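Local coordinates for DNA repair protein RAD7 (Saccharomyces cerevisiae, PDB 5ZB2) that takes part, within the global genome repair complex, in nucleotide excision repair of damage in nontranscribed DNA, this piece being the protein's leucine-rich-repeat part, which binds Elongin-C, at residues F158-T163 with L185-L190; T375-F380 with P393-I398. All blocks are in the same frame, centred on the assembly; numbering follows the deposited sequence.

Interaction 1 of 2, residues F158-T163 with L185-L190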
loop_
_atom_site.group_PDB
_atom_site.type_symbol
_atom_site.label_atom_id
_atom_site.label_comp_id
_atom_site.label_asym_id
_atom_site.label_seq_id
_atom_site.Cartn_x
_atom_site.Cartn_y
_atom_site.Cartn_z
ATOM N N PHE A 158 -18.630 -6.914 -18.189
ATOM C CA PHE A 158 -18.730 -6.726 -16.747
ATOM C C PHE A 158 -19.632 -7.801 -16.166
ATOM O O PHE A 158 -20.800 -7.913 -16.555
ATOM C CB PHE A 158 -19.262 -5.331 -16.403
ATOM C CG PHE A 158 -19.246 -5.022 -14.931
ATOM C CD1 PHE A 158 -18.046 -4.817 -14.265
ATOM C CD2 PHE A 158 -20.427 -4.940 -14.212
ATOM C CE1 PHE A 158 -18.023 -4.538 -12.911
ATOM C CE2 PHE A 158 -20.411 -4.660 -12.851
ATOM C CZ PHE A 158 -19.206 -4.456 -12.205
ATOM N N HIS A 159 -19.079 -8.594 -15.249
ATOM C CA HIS A 159 -19.828 -9.569 -14.468
ATOM C C HIS A 159 -19.545 -9.312 -12.996
ATOM O O HIS A 159 -18.380 -9.255 -12.591
ATOM C CB HIS A 159 -19.438 -11.007 -14.834
ATOM C CG HIS A 159 -19.727 -11.373 -16.256
ATOM N ND1 HIS A 159 -20.555 -12.420 -16.601
ATOM C CD2 HIS A 159 -19.301 -10.830 -17.422
ATOM C CE1 HIS A 159 -20.628 -12.507 -17.918
ATOM N NE2 HIS A 159 -19.877 -11.553 -18.439
ATOM N N ILE A 160 -20.605 -9.141 -12.204
ATOM C CA ILE A 160 -20.483 -8.976 -10.761
ATOM C C ILE A 160 -21.443 -9.938 -10.073
ATOM O O ILE A 160 -22.558 -10.171 -10.554
ATOM C CB ILE A 160 -20.749 -7.521 -10.321
ATOM C CG1 ILE A 160 -20.658 -7.418 -8.793
ATOM C CG2 ILE A 160 -22.103 -7.042 -10.835
ATOM C CD1 ILE A 160 -20.594 -6.011 -8.283
ATOM N N SER A 161 -21.014 -10.486 -8.935
ATOM C CA SER A 161 -21.796 -11.491 -8.233
ATOM C C SER A 161 -21.602 -11.351 -6.728
ATOM O O SER A 161 -20.581 -10.843 -6.254
ATOM C CB SER A 161 -21.408 -12.907 -8.674
ATOM O OG SER A 161 -21.474 -13.042 -10.081
ATOM N N ASN A 162 -22.609 -11.811 -5.984
ATOM C CA ASN A 162 -22.520 -12.024 -4.538
ATOM C C ASN A 162 -22.167 -10.740 -3.779
ATOM O O ASN A 162 -21.151 -10.654 -3.086
ATOM C CB ASN A 162 -21.514 -13.136 -4.225
ATOM C CG ASN A 162 -22.081 -14.513 -4.481
ATOM O OD1 ASN A 162 -23.181 -14.829 -4.036
ATOM N ND2 ASN A 162 -21.341 -15.335 -5.213
ATOM N N THR A 163 -23.050 -9.748 -3.892
ATOM C CA THR A 163 -22.949 -8.546 -3.065
ATOM C C THR A 163 -24.285 -7.824 -3.091
ATOM O O THR A 163 -24.797 -7.520 -4.171
ATOM C CB THR A 163 -21.833 -7.622 -3.551
ATOM O OG1 THR A 163 -21.879 -6.397 -2.810
ATOM C CG2 THR A 163 -21.974 -7.317 -5.044
ATOM N N LEU A 185 -22.477 -9.157 -20.208
ATOM C CA LEU A 185 -22.985 -8.680 -18.928
ATOM C C LEU A 185 -23.397 -9.859 -18.057
ATOM O O LEU A 185 -24.074 -10.783 -18.521
ATOM C CB LEU A 185 -24.182 -7.742 -19.118
ATOM C CG LEU A 185 -24.851 -7.241 -17.834
ATOM C CD1 LEU A 185 -23.910 -6.333 -17.039
ATOM C CD2 LEU A 185 -26.147 -6.521 -18.162
ATOM N N GLY A 186 -22.994 -9.810 -16.789
ATOM C CA GLY A 186 -23.367 -10.826 -15.825
ATOM C C GLY A 186 -23.899 -10.242 -14.532
ATOM O O GLY A 186 -23.289 -9.339 -13.950
ATOM N N LEU A 187 -25.042 -10.753 -14.078
ATOM C CA LEU A 187 -25.685 -10.302 -12.843
ATOM C C LEU A 187 -26.138 -11.544 -12.093
ATOM O O LEU A 187 -27.097 -12.202 -12.512
ATOM C CB LEU A 187 -26.871 -9.379 -13.134
ATOM C CG LEU A 187 -26.571 -8.142 -13.985
ATOM C CD1 LEU A 187 -27.860 -7.446 -14.427
ATOM C CD2 LEU A 187 -25.677 -7.181 -13.218
ATOM N N SER A 188 -25.461 -11.869 -10.992
ATOM C CA SER A 188 -25.694 -13.133 -10.299
ATOM C C SER A 188 -25.755 -12.897 -8.799
ATOM O O SER A 188 -24.792 -12.398 -8.207
ATOM C CB SER A 188 -24.596 -14.146 -10.633
ATOM O OG SER A 188 -24.600 -15.216 -9.703
ATOM N N ARG A 189 -26.876 -13.272 -8.185
ATOM C CA ARG A 189 -27.028 -13.227 -6.733
ATOM C C ARG A 189 -26.777 -11.813 -6.202
ATOM O O ARG A 189 -25.935 -11.580 -5.330
ATOM C CB ARG A 189 -26.096 -14.243 -6.065
ATOM C CG ARG A 189 -26.484 -15.691 -6.311
ATOM C CD ARG A 189 -25.681 -16.650 -5.443
ATOM N NE ARG A 189 -26.148 -18.029 -5.582
ATOM C CZ ARG A 189 -27.167 -18.552 -4.905
ATOM N NH1 ARG A 189 -27.844 -17.819 -4.029
ATOM N NH2 ARG A 189 -27.516 -19.817 -5.105
ATOM N N LEU A 190 -27.535 -10.864 -6.754
ATOM C CA LEU A 190 -27.469 -9.458 -6.365
ATOM C C LEU A 190 -28.793 -9.108 -5.688
ATOM O O LEU A 190 -29.783 -8.796 -6.356
ATOM C CB LEU A 190 -27.185 -8.580 -7.580
ATOM C CG LEU A 190 -25.935 -8.994 -8.370
ATOM C CD1 LEU A 190 -25.794 -8.164 -9.636
ATOM C CD2 LEU A 190 -24.671 -8.874 -7.516
#

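Interaction 2 of 2, residues T375-F380 with P393-I398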
loop_
_atom_site.group_PDB
_atom_site.type_symbol
_atom_site.label_atom_id
_atom_site.label_comp_id
_atom_site.label_asym_id
_atom_site.label_seq_id
_atom_site.Cartn_x
_atom_site.Cartn_y
_atom_site.Cartn_z
ATOM N N THR A 375 -15.714 -38.937 -19.726
ATOM C CA THR A 375 -14.816 -39.322 -18.646
ATOM C C THR A 375 -15.450 -39.280 -17.262
ATOM O O THR A 375 -15.000 -40.011 -16.377
ATOM C CB THR A 375 -13.572 -38.419 -18.636
ATOM O OG1 THR A 375 -13.944 -37.089 -18.256
ATOM C CG2 THR A 375 -12.924 -38.382 -20.015
ATOM N N VAL A 376 -16.470 -38.453 -17.045
ATOM C CA VAL A 376 -17.109 -38.324 -15.741
ATOM C C VAL A 376 -18.620 -38.329 -15.921
ATOM O O VAL A 376 -19.156 -37.642 -16.798
ATOM C CB VAL A 376 -16.656 -37.042 -15.009
ATOM C CG1 VAL A 376 -17.334 -36.932 -13.642
ATOM C CG2 VAL A 376 -15.139 -37.019 -14.861
ATOM N N ILE A 377 -19.304 -39.101 -15.079
ATOM C CA ILE A 377 -20.761 -39.143 -15.037
ATOM C C ILE A 377 -21.178 -39.061 -13.577
ATOM O O ILE A 377 -20.839 -39.946 -12.782
ATOM C CB ILE A 377 -21.332 -40.418 -15.685
ATOM C CG1 ILE A 377 -20.893 -40.532 -17.148
ATOM C CG2 ILE A 377 -22.859 -40.431 -15.581
ATOM C CD1 ILE A 377 -21.257 -41.868 -17.779
ATOM N N ASP A 378 -21.913 -38.011 -13.225
ATOM C CA ASP A 378 -22.434 -37.862 -11.874
ATOM C C ASP A 378 -23.766 -38.596 -11.778
ATOM O O ASP A 378 -24.718 -38.258 -12.488
ATOM C CB ASP A 378 -22.595 -36.385 -11.513
ATOM C CG ASP A 378 -22.816 -36.168 -10.025
ATOM O OD1 ASP A 378 -23.403 -37.055 -9.363
ATOM O OD2 ASP A 378 -22.393 -35.110 -9.515
ATOM N N VAL A 379 -23.825 -39.607 -10.912
ATOM C CA VAL A 379 -25.027 -40.403 -10.709
ATOM C C VAL A 379 -25.560 -40.251 -9.285
ATOM O O VAL A 379 -26.288 -41.111 -8.796
ATOM C CB VAL A 379 -24.778 -41.886 -11.050
ATOM C CG1 VAL A 379 -24.408 -42.040 -12.523
ATOM C CG2 VAL A 379 -23.692 -42.467 -10.156
ATOM N N PHE A 380 -25.207 -39.157 -8.619
ATOM C CA PHE A 380 -25.665 -38.928 -7.257
ATOM C C PHE A 380 -27.185 -38.976 -7.205
ATOM O O PHE A 380 -27.864 -38.244 -7.931
ATOM C CB PHE A 380 -25.151 -37.582 -6.751
ATOM C CG PHE A 380 -25.437 -37.337 -5.299
ATOM C CD1 PHE A 380 -26.657 -36.815 -4.896
ATOM C CD2 PHE A 380 -24.488 -37.634 -4.336
ATOM C CE1 PHE A 380 -26.922 -36.592 -3.558
ATOM C CE2 PHE A 380 -24.747 -37.414 -2.997
ATOM C CZ PHE A 380 -25.965 -36.892 -2.607
ATOM N N PRO A 393 -12.355 -48.671 -19.508
ATOM C CA PRO A 393 -11.201 -47.848 -19.119
ATOM C C PRO A 393 -11.394 -46.377 -19.461
ATOM O O PRO A 393 -11.717 -46.020 -20.597
ATOM C CB PRO A 393 -10.048 -48.465 -19.919
ATOM C CG PRO A 393 -10.467 -49.866 -20.174
ATOM C CD PRO A 393 -11.956 -49.821 -20.338
ATOM N N GLY A 394 -11.196 -45.519 -18.459
ATOM C CA GLY A 394 -11.211 -44.082 -18.634
ATOM C C GLY A 394 -12.405 -43.381 -18.022
ATOM O O GLY A 394 -12.344 -42.163 -17.808
ATOM N N LEU A 395 -13.484 -44.102 -17.731
ATOM C CA LEU A 395 -14.713 -43.503 -17.231
ATOM C C LEU A 395 -14.810 -43.705 -15.725
ATOM O O LEU A 395 -14.577 -44.810 -15.226
ATOM C CB LEU A 395 -15.933 -44.107 -17.928
ATOM C CG LEU A 395 -17.260 -43.363 -17.749
ATOM C CD1 LEU A 395 -18.151 -43.603 -18.956
ATOM C CD2 LEU A 395 -17.983 -43.784 -16.472
ATOM N N THR A 396 -15.160 -42.637 -15.010
ATOM C CA THR A 396 -15.318 -42.672 -13.565
ATOM C C THR A 396 -16.702 -42.153 -13.198
ATOM O O THR A 396 -17.181 -41.172 -13.776
ATOM C CB THR A 396 -14.243 -41.832 -12.864
ATOM O OG1 THR A 396 -14.500 -40.441 -13.085
ATOM C CG2 THR A 396 -12.861 -42.176 -13.402
ATOM N N LEU A 397 -17.338 -42.814 -12.237
ATOM C CA LEU A 397 -18.663 -42.438 -11.766
ATOM C C LEU A 397 -18.545 -41.784 -10.397
ATOM O O LEU A 397 -17.942 -42.354 -9.481
ATOM C CB LEU A 397 -19.588 -43.655 -11.689
ATOM C CG LEU A 397 -19.809 -44.451 -12.978
ATOM C CD1 LEU A 397 -20.786 -45.589 -12.722
ATOM C CD2 LEU A 397 -20.308 -43.566 -14.108
ATOM N N ILE A 398 -19.124 -40.594 -10.262
ATOM C CA ILE A 398 -19.134 -39.857 -9.005
ATOM C C ILE A 398 -20.564 -39.807 -8.487
ATOM O O ILE A 398 -21.529 -39.837 -9.259
ATOM C CB ILE A 398 -18.548 -38.437 -9.169
ATOM C CG1 ILE A 398 -19.306 -37.663 -10.254
ATOM C CG2 ILE A 398 -17.063 -38.525 -9.496
ATOM C CD1 ILE A 398 -18.790 -36.258 -10.513
#

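Interaction 1 of 2, residues F158-T163 with L185-L190
Leu185 enters beside Phe158 on the helix-covered side of two parallel strands, and its CD1 methyl comes within 3.5 Å of Phe158 O. Gly186 N donates to that carbonyl at 2.9 Å, the first rung of the ladder between 158-163 and 185-190. The imidazole of His159 lies flat over the Leu185-Gly186 peptide of the neighbouring strand, with Gly186 N 3.5 Å from the ring plane and opposite its centre, and the Leu185 carbonyl carbon nearer the rim. The ring gets there because its CG is anti to the carbonyl carbon (chi1 -62°), which carries ND1 to 3.3 Å from Gly186 CA, where a beta carbon on Gly186 would collide with it. His159 NE2 is tied to Ser184 OG, fixing the ring's rotation. With an alanine here the Leu185-Gly186 peptide would probably lose its aromatic cover, and the Ser184 hydroxyl this partner. Gly186 O then accepts Ile160 N. Leu187 only brushes Ile160, methyl to methyl. Ser188 N makes a weak bond to Ile160 O, while Ser188 O accepts Asn162 N at 3.2 Å. Beyond the strand ends, the Arg189 chain runs alongside Asn162, amide and guanidinium planes 13° apart; CD passes 3.4 Å from Asn162 OD1, while the guanidinium turns to Tyr215 in a cation-pi contact and Asn162 ND2 to Asp134. Leu190 finally folds back beneath the strand ends, its CD1 meeting Ile160 CG2 at about a right angle and CD2 reaching Thr163. The strands run in register, with leucines and isoleucine turned inward; such strands, side by side in parallel with a helix on the path between them, are characteristic of a leucine-rich-repeat solenoid.

Interaction 2 of 2, residues T375-F380 with P393-I398
The carboxylate of Asp378, the flat group that meets the other strand, has the Ile398 side chain running past it at about a right angle. CG1 of Ile398 lies 3.8 Å from the carboxylate carbon, and its CD1 approaches OD2. Asp378 OD1 accepts Phe380 N nearly head-on at 2.9 Å, forming an Asx turn that holds the carboxylate in place. This pair of short parallel strands, 376-378 and 396-398, is the C-terminal end of the leucine-rich-repeat ladder, with 396-398 outermost within the chain. Ile398 carries CG1 between its backbone N and carbonyl carbon (chi1 56°), a setting that folds the chain back over its neighbour and brings CD1 to 3.5 Å from Val376 CG1. On the other face Ile377 touches two leucines of the neighbouring strand at different points: its CD1 meets Leu395 CD1 and its CB meets Leu397 CD2, each at 3.7 Å, and Ile364 of helix 361-370 packs against both Ile377 and Leu397. Thr396 lies on the Val376 side, where Lys44 of the Elongin-C chain packs against it. Thr375 O takes Thr396 N at 3.0 Å, and only weakly Thr396 OG1. Beyond the strand, Val379 N donates to Ile398 O at 2.8 Å.

From the N terminus, the chain passes its long helix 8-41 and the first repeats before reaching interaction 1, which closes a short loop: 158-163 leads through helix 168-178 back to 185-190. Six further strands then follow, each laid beside the last, before 375-380 opens interaction 2. Its own loop, from 381 to 392, holds neither helix nor strand. The two loops are in series, neither nesting nor crossing, and their centres are 32 Å apart, with nearest atoms about 17 Å apart. Interaction 1 joins neighbouring repeats in the body of the solenoid; interaction 2 joins its last two strands, beside Elongin-C.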